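Local coordinates for uncharacterized protein (Bacteroides ovatus CL02T12C04, PDB 6PTM) that probably hydrolyses carrageenan chains from their ends, as an exo-acting glycoside hydrolase of family GH42, at residues 149-154 / 170-175; 166-171 / 550-555; 495-500 / 556-561. One frame throughout, in Å; residues are numbered along the deposited sequence.

Strand 168-175 and helix 551-559 tie the three contacts together. Contact 1 packs the loop ahead of strand 157-159 on the strand; contact 2, the two centres about 12 Å apart, sets the beginning of the same strand against the first turns of helix 551-559; contact 3, about 12 Å from contact 2 and about 19 Å from contact 1, centre to centre, joins the end of that helix to the end of helix 486-498. Contact 1 closes within a short span of chain, whereas contacts 2 and 3 interleave in sequence. Phe-171 touches Thr-497 and Gln-558, so the packing runs continuously from the first strands of the mixed sheet to helices 486-498 and 551-559.

Contact 1 (149-154 / 170-175)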
loop_
_atom_site.group_PDB
_atom_site.type_symbol
_atom_site.label_atom_id
_atom_site.label_comp_id
_atom_site.label_asym_id
_atom_site.label_seq_id
_atom_site.Cartn_x
_atom_site.Cartn_y
_atom_site.Cartn_z
ATOM N N PRO A 149 12.179 20.819 -3.154
ATOM C CA PRO A 149 11.141 21.747 -3.614
ATOM C C PRO A 149 10.179 22.146 -2.492
ATOM O O PRO A 149 9.954 21.354 -1.589
ATOM C CB PRO A 149 10.391 20.969 -4.673
ATOM C CG PRO A 149 10.559 19.519 -4.233
ATOM C CD PRO A 149 11.950 19.446 -3.632
ATOM N N VAL A 150 9.708 23.388 -2.545
ATOM C CA VAL A 150 8.537 23.867 -1.778
ATOM C C VAL A 150 7.364 23.618 -2.725
ATOM O O VAL A 150 7.176 24.417 -3.639
ATOM C CB VAL A 150 8.680 25.345 -1.359
ATOM C CG1 VAL A 150 7.474 25.832 -0.580
ATOM C CG2 VAL A 150 9.935 25.582 -0.521
ATOM N N VAL A 151 6.662 22.494 -2.537
ATOM C CA VAL A 151 5.632 21.992 -3.493
ATOM C C VAL A 151 4.363 22.839 -3.360
ATOM O O VAL A 151 3.733 22.836 -2.302
ATOM C CB VAL A 151 5.324 20.492 -3.291
ATOM C CG1 VAL A 151 4.260 20.027 -4.257
ATOM C CG2 VAL A 151 6.585 19.634 -3.418
ATOM N N ASP A 152 3.960 23.453 -4.458
ATOM C CA ASP A 152 2.625 24.061 -4.598
ATOM C C ASP A 152 1.684 23.000 -5.170
ATOM O O ASP A 152 1.761 22.674 -6.365
ATOM C CB ASP A 152 2.705 25.318 -5.452
ATOM C CG ASP A 152 1.360 25.972 -5.712
ATOM O OD1 ASP A 152 0.301 25.414 -5.331
ATOM O OD2 ASP A 152 1.392 27.028 -6.333
ATOM N N TRP A 153 0.787 22.508 -4.335
ATOM C CA TRP A 153 -0.084 21.354 -4.671
ATOM C C TRP A 153 -1.130 21.728 -5.752
ATOM O O TRP A 153 -1.681 20.797 -6.445
ATOM C CB TRP A 153 -0.714 20.848 -3.374
ATOM C CG TRP A 153 0.209 20.105 -2.464
ATOM C CD1 TRP A 153 1.450 20.464 -2.002
ATOM C CD2 TRP A 153 -0.116 18.859 -1.825
ATOM N NE1 TRP A 153 1.927 19.509 -1.135
ATOM C CE2 TRP A 153 0.990 18.497 -1.028
ATOM C CE3 TRP A 153 -1.220 17.995 -1.888
ATOM C CZ2 TRP A 153 0.995 17.303 -0.296
ATOM C CZ3 TRP A 153 -1.206 16.825 -1.157
ATOM C CH2 TRP A 153 -0.106 16.484 -0.368
ATOM N N THR A 154 -1.337 23.023 -5.994
ATOM C CA THR A 154 -2.241 23.517 -7.062
ATOM C C THR A 154 -1.593 23.217 -8.416
ATOM O O THR A 154 -2.307 23.253 -9.392
ATOM C CB THR A 154 -2.623 25.000 -6.885
ATOM O OG1 THR A 154 -1.502 25.843 -7.128
ATOM C CG2 THR A 154 -3.135 25.329 -5.499
ATOM N N VAL A 170 7.928 14.257 -7.392
ATOM C CA VAL A 170 7.778 14.507 -5.938
ATOM C C VAL A 170 6.929 13.379 -5.330
ATOM O O VAL A 170 6.294 12.604 -6.080
ATOM C CB VAL A 170 7.205 15.903 -5.630
ATOM C CG1 VAL A 170 8.143 16.998 -6.100
ATOM C CG2 VAL A 170 5.809 16.110 -6.206
ATOM N N PHE A 171 6.952 13.307 -4.012
ATOM C CA PHE A 171 6.199 12.360 -3.171
ATOM C C PHE A 171 5.363 13.160 -2.174
ATOM O O PHE A 171 5.903 14.065 -1.525
ATOM C CB PHE A 171 7.183 11.372 -2.534
ATOM C CG PHE A 171 8.061 10.700 -3.566
ATOM C CD1 PHE A 171 7.526 9.759 -4.445
ATOM C CD2 PHE A 171 9.397 11.046 -3.704
ATOM C CE1 PHE A 171 8.311 9.179 -5.431
ATOM C CE2 PHE A 171 10.166 10.489 -4.710
ATOM C CZ PHE A 171 9.626 9.555 -5.562
ATOM N N LEU A 172 4.095 12.786 -2.009
ATOM C CA LEU A 172 3.113 13.585 -1.245
ATOM C C LEU A 172 2.684 12.868 0.045
ATOM O O LEU A 172 2.410 11.638 0.021
ATOM C CB LEU A 172 1.907 13.911 -2.121
ATOM C CG LEU A 172 2.183 14.720 -3.395
ATOM C CD1 LEU A 172 0.844 15.134 -4.028
ATOM C CD2 LEU A 172 3.097 15.944 -3.171
ATOM N N ALA A 173 2.577 13.632 1.125
ATOM C CA ALA A 173 1.984 13.164 2.397
ATOM C C ALA A 173 0.975 14.193 2.890
ATOM O O ALA A 173 1.316 15.398 2.924
ATOM C CB ALA A 173 3.052 12.939 3.419
ATOM N N ASP A 174 -0.219 13.730 3.237
ATOM C CA ASP A 174 -1.226 14.485 4.023
ATOM C C ASP A 174 -1.866 13.526 5.053
ATOM O O ASP A 174 -1.365 12.426 5.257
ATOM C CB ASP A 174 -2.244 15.167 3.103
ATOM C CG ASP A 174 -2.869 16.420 3.709
ATOM O OD1 ASP A 174 -3.150 17.366 2.963
ATOM O OD2 ASP A 174 -3.130 16.413 4.918
ATOM N N TRP A 175 -2.936 13.940 5.699
ATOM C CA TRP A 175 -3.502 13.232 6.865
ATOM C C TRP A 175 -5.021 13.164 6.738
ATOM O O TRP A 175 -5.612 14.180 6.430
ATOM C CB TRP A 175 -3.092 13.962 8.138
ATOM C CG TRP A 175 -1.614 14.088 8.329
ATOM C CD1 TRP A 175 -0.819 15.083 7.844
ATOM C CD2 TRP A 175 -0.749 13.186 9.039
ATOM N NE1 TRP A 175 0.488 14.830 8.156
ATOM C CE2 TRP A 175 0.565 13.700 8.922
ATOM C CE3 TRP A 175 -0.937 11.994 9.750
ATOM C CZ2 TRP A 175 1.673 13.070 9.490
ATOM C CZ3 TRP A 175 0.158 11.394 10.351
ATOM C CH2 TRP A 175 1.449 11.901 10.181
#
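Trp-153 lays its indole over Leu-172, reaching from a loop to a strand with no polar bond between the two segments. Leu-172 CD1 lies 4.0 Å from the centroid of the six-membered ring of Trp-153 and only 14° off its normal, a CH-pi contact over the face. Its sister methyl CD2 sits over the same face but displaced toward the rim, 3.9 Å from Trp-153 CE2, so both branches of the leucine press on the indole. A forked side chain suits this place because it can cover a broad flat surface. With CG anti to the carbonyl carbon (chi1 -73°), the indole extends across to the strand, where Trp-153 CH2 comes 3.7 Å from Leu-172 CB and reaches Ala-173 O and Asp-174 CB obliquely. Farther back, Val-170 CG1 meets Pro-149 CG at 4.0 Å and Val-151 CG2 at 4.1 Å; the proline ring and the beta-branched valines give short, compact apolar surfaces. Within the loop, Asp-152 OD1 accepts from Thr-154 N at 3.0 Å, an Asx turn around Trp-153 that would limit its backbone freedom, and also from Thr-154 OG1. Leu-163 of strand 162-165 also packs on Leu-172. Strand 168-175 lies where the antiparallel strands of the mixed sheet meet the parallel ones, and its place beside the late strand 503-506 is consistent with the first strand of the (beta/alpha)8 barrel of GH42 enzymes.

Contact 2 (166-171 / 550-555); sequences EGKPVF and VSDYIM
Ser-551 turns its hydroxyl into the position between its backbone N and carbonyl carbon (chi1 61°), while Lys-168 bends at chi2 to bring its amine to Asp-552. Ser-551 OG donates to Pro-169 O at 2.7 Å, the donor tilted 27° from the carbonyl plane. Serine is small enough to let strand and helix come close here, and its bond satisfies a proline carbonyl. On the solvent side, which suits a charged pair, Lys-168 NZ meets the syn lone pair of Asp-552 OD2 at 2.9 Å in a salt bridge, and the two side chains cross at about a right angle. A water accepts from Lys-168 NZ and donates to Asp-552 OD1, so both carboxylate oxygens are engaged. Inward, apolar rings suit the buried side: that of Pro-169 rests on the methionine chain, CG to Met-555 CG 3.7 Å. Met-555, flexible and bent twice, then sets SD near the plane of the Phe-171 ring, 4.9 Å from its centroid, a Met-aromatic contact at the edge. Phe-171 CZ also meets Ile-554 CG2 at 3.4 Å, and its CE2 approaches Ser-551 CB. The axis of strand 168-170 crosses that of helix 551-555 at 77°. Around them, Met-544 and Leu-547 of helix 534-549 pack on Phe-171, Thr-497 of helix 486-498 touches both Phe-171 and Ile-554, and Met-162 of strand 162-165 lies against Pro-169 and Met-555.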
loop_
_atom_site.group_PDB
_atom_site.type_symbol
_atom_site.label_atom_id
_atom_site.label_comp_id
_atom_site.label_asym_id
_atom_site.label_seq_id
_atom_site.Cartn_x
_atom_site.Cartn_y
_atom_site.Cartn_z
ATOM N N GLU A 166 7.129 21.116 -11.311
ATOM C CA GLU A 166 8.208 21.887 -11.981
ATOM C C GLU A 166 9.161 20.909 -12.667
ATOM O O GLU A 166 10.384 21.131 -12.637
ATOM C CB GLU A 166 8.936 22.794 -10.990
ATOM C CG GLU A 166 8.008 23.873 -10.442
ATOM C CD GLU A 166 8.645 25.053 -9.737
ATOM O OE1 GLU A 166 9.750 24.912 -9.181
ATOM O OE2 GLU A 166 7.989 26.097 -9.711
ATOM N N GLY A 167 8.594 19.890 -13.292
ATOM C CA GLY A 167 9.289 18.933 -14.154
ATOM C C GLY A 167 10.047 17.861 -13.383
ATOM O O GLY A 167 10.727 17.133 -14.016
ATOM N N LYS A 168 9.877 17.745 -12.078
ATOM C CA LYS A 168 10.560 16.712 -11.293
ATOM C C LYS A 168 9.544 15.858 -10.557
ATOM O O LYS A 168 8.528 16.383 -10.088
ATOM C CB LYS A 168 11.519 17.395 -10.321
ATOM C CG LYS A 168 12.757 17.971 -10.982
ATOM C CD LYS A 168 13.624 16.831 -11.444
ATOM C CE LYS A 168 14.687 17.250 -12.419
ATOM N NZ LYS A 168 15.497 16.066 -12.765
ATOM N N PRO A 169 9.858 14.555 -10.346
ATOM C CA PRO A 169 9.074 13.699 -9.457
ATOM C C PRO A 169 9.111 14.245 -8.023
ATOM O O PRO A 169 10.210 14.626 -7.509
ATOM C CB PRO A 169 9.696 12.287 -9.554
ATOM C CG PRO A 169 10.812 12.398 -10.573
ATOM C CD PRO A 169 11.037 13.855 -10.893
ATOM N N VAL A 170 7.928 14.257 -7.392
ATOM C CA VAL A 170 7.778 14.507 -5.938
ATOM C C VAL A 170 6.929 13.379 -5.330
ATOM O O VAL A 170 6.294 12.604 -6.080
ATOM C CB VAL A 170 7.205 15.903 -5.630
ATOM C CG1 VAL A 170 8.143 16.998 -6.100
ATOM C CG2 VAL A 170 5.809 16.110 -6.206
ATOM N N PHE A 171 6.952 13.307 -4.012
ATOM C CA PHE A 171 6.199 12.360 -3.171
ATOM C C PHE A 171 5.363 13.160 -2.174
ATOM O O PHE A 171 5.903 14.065 -1.525
ATOM C CB PHE A 171 7.183 11.372 -2.534
ATOM C CG PHE A 171 8.061 10.700 -3.566
ATOM C CD1 PHE A 171 7.526 9.759 -4.445
ATOM C CD2 PHE A 171 9.397 11.046 -3.704
ATOM C CE1 PHE A 171 8.311 9.179 -5.431
ATOM C CE2 PHE A 171 10.166 10.489 -4.710
ATOM C CZ PHE A 171 9.626 9.555 -5.562
ATOM N N VAL A 550 16.049 13.530 -3.569
ATOM C CA VAL A 550 16.718 12.484 -4.381
ATOM C C VAL A 550 15.702 11.757 -5.265
ATOM O O VAL A 550 15.899 10.557 -5.564
ATOM C CB VAL A 550 17.508 11.516 -3.484
ATOM C CG1 VAL A 550 18.720 12.195 -2.911
ATOM C CG2 VAL A 550 16.679 10.865 -2.382
ATOM N N SER A 551 14.685 12.461 -5.751
ATOM C CA SER A 551 13.501 11.788 -6.339
ATOM C C SER A 551 13.903 11.069 -7.628
ATOM O O SER A 551 13.230 10.083 -7.977
ATOM C CB SER A 551 12.344 12.745 -6.577
ATOM O OG SER A 551 12.723 13.756 -7.489
ATOM N N ASP A 552 14.927 11.545 -8.347
ATOM C CA ASP A 552 15.391 10.791 -9.551
ATOM C C ASP A 552 15.954 9.430 -9.113
ATOM O O ASP A 552 15.625 8.404 -9.761
ATOM C CB ASP A 552 16.359 11.592 -10.424
ATOM C CG ASP A 552 15.683 12.774 -11.135
ATOM O OD1 ASP A 552 14.484 12.639 -11.668
ATOM O OD2 ASP A 552 16.350 13.841 -11.186
ATOM N N TYR A 553 16.763 9.392 -8.052
ATOM C CA TYR A 553 17.291 8.119 -7.512
ATOM C C TYR A 553 16.100 7.207 -7.136
ATOM O O TYR A 553 16.092 6.018 -7.486
ATOM C CB TYR A 553 18.212 8.374 -6.319
ATOM C CG TYR A 553 19.533 9.034 -6.636
ATOM C CD1 TYR A 553 20.029 9.124 -7.933
ATOM C CD2 TYR A 553 20.305 9.566 -5.606
ATOM C CE1 TYR A 553 21.264 9.700 -8.182
ATOM C CE2 TYR A 553 21.532 10.149 -5.844
ATOM C CZ TYR A 553 22.016 10.207 -7.135
ATOM O OH TYR A 553 23.236 10.773 -7.371
ATOM N N ILE A 554 15.105 7.775 -6.447
ATOM C CA ILE A 554 13.940 7.036 -5.911
ATOM C C ILE A 554 13.183 6.457 -7.096
ATOM O O ILE A 554 12.892 5.216 -7.094
ATOM C CB ILE A 554 13.081 7.922 -4.988
ATOM C CG1 ILE A 554 13.848 8.408 -3.759
ATOM C CG2 ILE A 554 11.818 7.183 -4.585
ATOM C CD1 ILE A 554 14.485 7.309 -2.923
ATOM N N MET A 555 12.946 7.249 -8.145
ATOM C CA MET A 555 12.199 6.671 -9.285
ATOM C C MET A 555 13.054 5.569 -9.921
ATOM O O MET A 555 12.469 4.585 -10.304
ATOM C CB MET A 555 11.791 7.705 -10.336
ATOM C CG MET A 555 10.892 8.781 -9.826
ATOM S SD MET A 555 9.371 8.148 -9.031
ATOM C CE MET A 555 8.810 7.014 -10.300
HETATM O O HOH W 1 13.746 13.855 -13.755
#

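Contact 3 (495-500 / 556-561)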
loop_
_atom_site.group_PDB
_atom_site.type_symbol
_atom_site.label_atom_id
_atom_site.label_comp_id
_atom_site.label_asym_id
_atom_site.label_seq_id
_atom_site.Cartn_x
_atom_site.Cartn_y
_atom_site.Cartn_z
ATOM N N LEU A 495 10.863 2.948 2.905
ATOM C CA LEU A 495 10.801 1.591 2.332
ATOM C C LEU A 495 9.588 1.480 1.391
ATOM O O LEU A 495 9.745 1.026 0.234
ATOM C CB LEU A 495 10.772 0.585 3.489
ATOM C CG LEU A 495 10.656 -0.883 3.105
ATOM C CD1 LEU A 495 11.884 -1.353 2.350
ATOM C CD2 LEU A 495 10.374 -1.718 4.352
ATOM N N ALA A 496 8.409 1.924 1.836
ATOM C CA ALA A 496 7.185 1.861 1.024
ATOM C C ALA A 496 7.414 2.623 -0.296
ATOM O O ALA A 496 6.994 2.121 -1.385
ATOM C CB ALA A 496 6.007 2.410 1.783
ATOM N N THR A 497 8.120 3.748 -0.225
ATOM C CA THR A 497 8.387 4.580 -1.417
ATOM C C THR A 497 9.352 3.848 -2.356
ATOM O O THR A 497 9.107 3.854 -3.576
ATOM C CB THR A 497 8.869 5.986 -1.040
ATOM O OG1 THR A 497 7.875 6.545 -0.182
ATOM C CG2 THR A 497 9.041 6.793 -2.305
ATOM N N ILE A 498 10.375 3.192 -1.816
ATOM C CA ILE A 498 11.280 2.355 -2.650
ATOM C C ILE A 498 10.448 1.317 -3.437
ATOM O O ILE A 498 10.787 1.045 -4.609
ATOM C CB ILE A 498 12.390 1.727 -1.803
ATOM C CG1 ILE A 498 13.376 2.800 -1.306
ATOM C CG2 ILE A 498 13.069 0.587 -2.563
ATOM C CD1 ILE A 498 14.187 3.481 -2.375
ATOM N N HIS A 499 9.382 0.773 -2.843
ATOM C CA HIS A 499 8.557 -0.297 -3.448
ATOM C C HIS A 499 7.392 0.279 -4.276
ATOM O O HIS A 499 6.536 -0.524 -4.698
ATOM C CB HIS A 499 8.139 -1.259 -2.353
ATOM C CG HIS A 499 9.256 -2.130 -1.836
ATOM N ND1 HIS A 499 9.378 -3.463 -2.213
ATOM C CD2 HIS A 499 10.295 -1.867 -1.004
ATOM C CE1 HIS A 499 10.423 -3.998 -1.612
ATOM N NE2 HIS A 499 11.016 -3.022 -0.843
ATOM N N GLY A 500 7.303 1.600 -4.455
ATOM C CA GLY A 500 6.367 2.195 -5.430
ATOM C C GLY A 500 5.458 3.282 -4.879
ATOM O O GLY A 500 4.824 3.956 -5.678
ATOM N N SER A 556 14.393 5.700 -9.993
ATOM C CA SER A 556 15.259 4.630 -10.544
ATOM C C SER A 556 15.121 3.357 -9.691
ATOM O O SER A 556 14.987 2.224 -10.276
ATOM C CB SER A 556 16.683 5.063 -10.669
ATOM O OG SER A 556 16.797 6.087 -11.644
ATOM N N PHE A 557 15.122 3.491 -8.367
ATOM C CA PHE A 557 14.899 2.311 -7.483
ATOM C C PHE A 557 13.505 1.716 -7.727
ATOM O O PHE A 557 13.435 0.487 -7.799
ATOM C CB PHE A 557 15.079 2.643 -6.000
ATOM C CG PHE A 557 16.508 2.875 -5.592
ATOM C CD1 PHE A 557 17.440 1.847 -5.676
ATOM C CD2 PHE A 557 16.920 4.101 -5.102
ATOM C CE1 PHE A 557 18.760 2.052 -5.290
ATOM C CE2 PHE A 557 18.223 4.283 -4.677
ATOM C CZ PHE A 557 19.147 3.276 -4.798
ATOM N N GLN A 558 12.444 2.519 -7.863
ATOM C CA GLN A 558 11.053 1.991 -8.047
ATOM C C GLN A 558 10.991 1.242 -9.385
ATOM O O GLN A 558 10.297 0.213 -9.498
ATOM C CB GLN A 558 9.988 3.097 -8.082
ATOM C CG GLN A 558 9.683 3.783 -6.746
ATOM C CD GLN A 558 8.500 4.715 -6.876
ATOM O OE1 GLN A 558 7.909 4.842 -7.979
ATOM N NE2 GLN A 558 8.112 5.325 -5.757
ATOM N N ARG A 559 11.659 1.774 -10.407
ATOM C CA ARG A 559 11.531 1.281 -11.806
ATOM C C ARG A 559 12.540 0.172 -12.076
ATOM O O ARG A 559 12.441 -0.449 -13.151
ATOM C CB ARG A 559 11.789 2.397 -12.819
ATOM C CG ARG A 559 10.722 3.479 -12.799
ATOM C CD ARG A 559 11.189 4.723 -13.497
ATOM N NE ARG A 559 10.138 5.735 -13.618
ATOM C CZ ARG A 559 10.373 6.991 -14.000
ATOM N NH1 ARG A 559 11.615 7.388 -14.270
ATOM N NH2 ARG A 559 9.370 7.844 -14.151
ATOM N N GLN A 560 13.497 -0.058 -11.182
ATOM C CA GLN A 560 14.580 -1.031 -11.485
ATOM C C GLN A 560 13.974 -2.375 -11.912
ATOM O O GLN A 560 13.037 -2.867 -11.253
ATOM C CB GLN A 560 15.522 -1.229 -10.303
ATOM C CG GLN A 560 16.767 -2.042 -10.647
ATOM C CD GLN A 560 17.766 -2.004 -9.522
ATOM O OE1 GLN A 560 17.456 -2.267 -8.358
ATOM N NE2 GLN A 560 18.978 -1.603 -9.852
ATOM N N ARG A 561 14.565 -2.967 -12.940
ATOM C CA ARG A 561 14.315 -4.349 -13.408
ATOM C C ARG A 561 14.141 -5.278 -12.206
ATOM O O ARG A 561 15.014 -5.270 -11.298
ATOM C CB ARG A 561 15.478 -4.798 -14.296
ATOM C CG ARG A 561 15.362 -6.211 -14.856
ATOM C CD ARG A 561 16.588 -6.573 -15.660
ATOM N NE ARG A 561 16.582 -7.901 -16.259
ATOM C CZ ARG A 561 16.019 -8.232 -17.417
ATOM N NH1 ARG A 561 15.268 -7.364 -18.076
ATOM N NH2 ARG A 561 16.194 -9.451 -17.904
HETATM O O HOH W 2 11.469 -1.169 -6.235
#
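Gln-558 makes the direct hydrogen bond between the two helix ends: its NE2 donates to Thr-497 O at 2.8 Å, with an N-H...O angle of 143°. The donor lies 19° from the carbonyl plane. A glutamine suits the place because its extended chain (chi2 -173°) spans the gap and ends in an N-H for a carbonyl of the last helical turn. Thr-497 O is gripped twice, since Gly-500 N also reaches it at 3.0 Å as part of the Schellman motif that ends helix 486-498. Gly-500 has positive phi, a backbone shape that glycine adopts readily, and the amide of Gln-558 passes close beside it, with CD 3.6 Å from Gly-500 CA. A weaker contact is the CA-H...O approach of Gln-558 CA to Ile-498 O at 3.6 Å. Separately, a water bridges Ile-498 O and Phe-557 O. The apolar part is small. Ile-498 and Phe-557 lie side by side, pointing the same way; the flexible end of isoleucine reaches the phenylalanine, CD1 touching Phe-557 CB at 3.8 Å and meeting the ring obliquely. Strand 718-725 adds Asn-722 against both. The chemistry implies that Thr-497 O, near the end of its helix, is satisfied by Gln-558 NE2 and Gly-500 N, while Ile-498 O and Phe-557 O probably depend in part on the water they share.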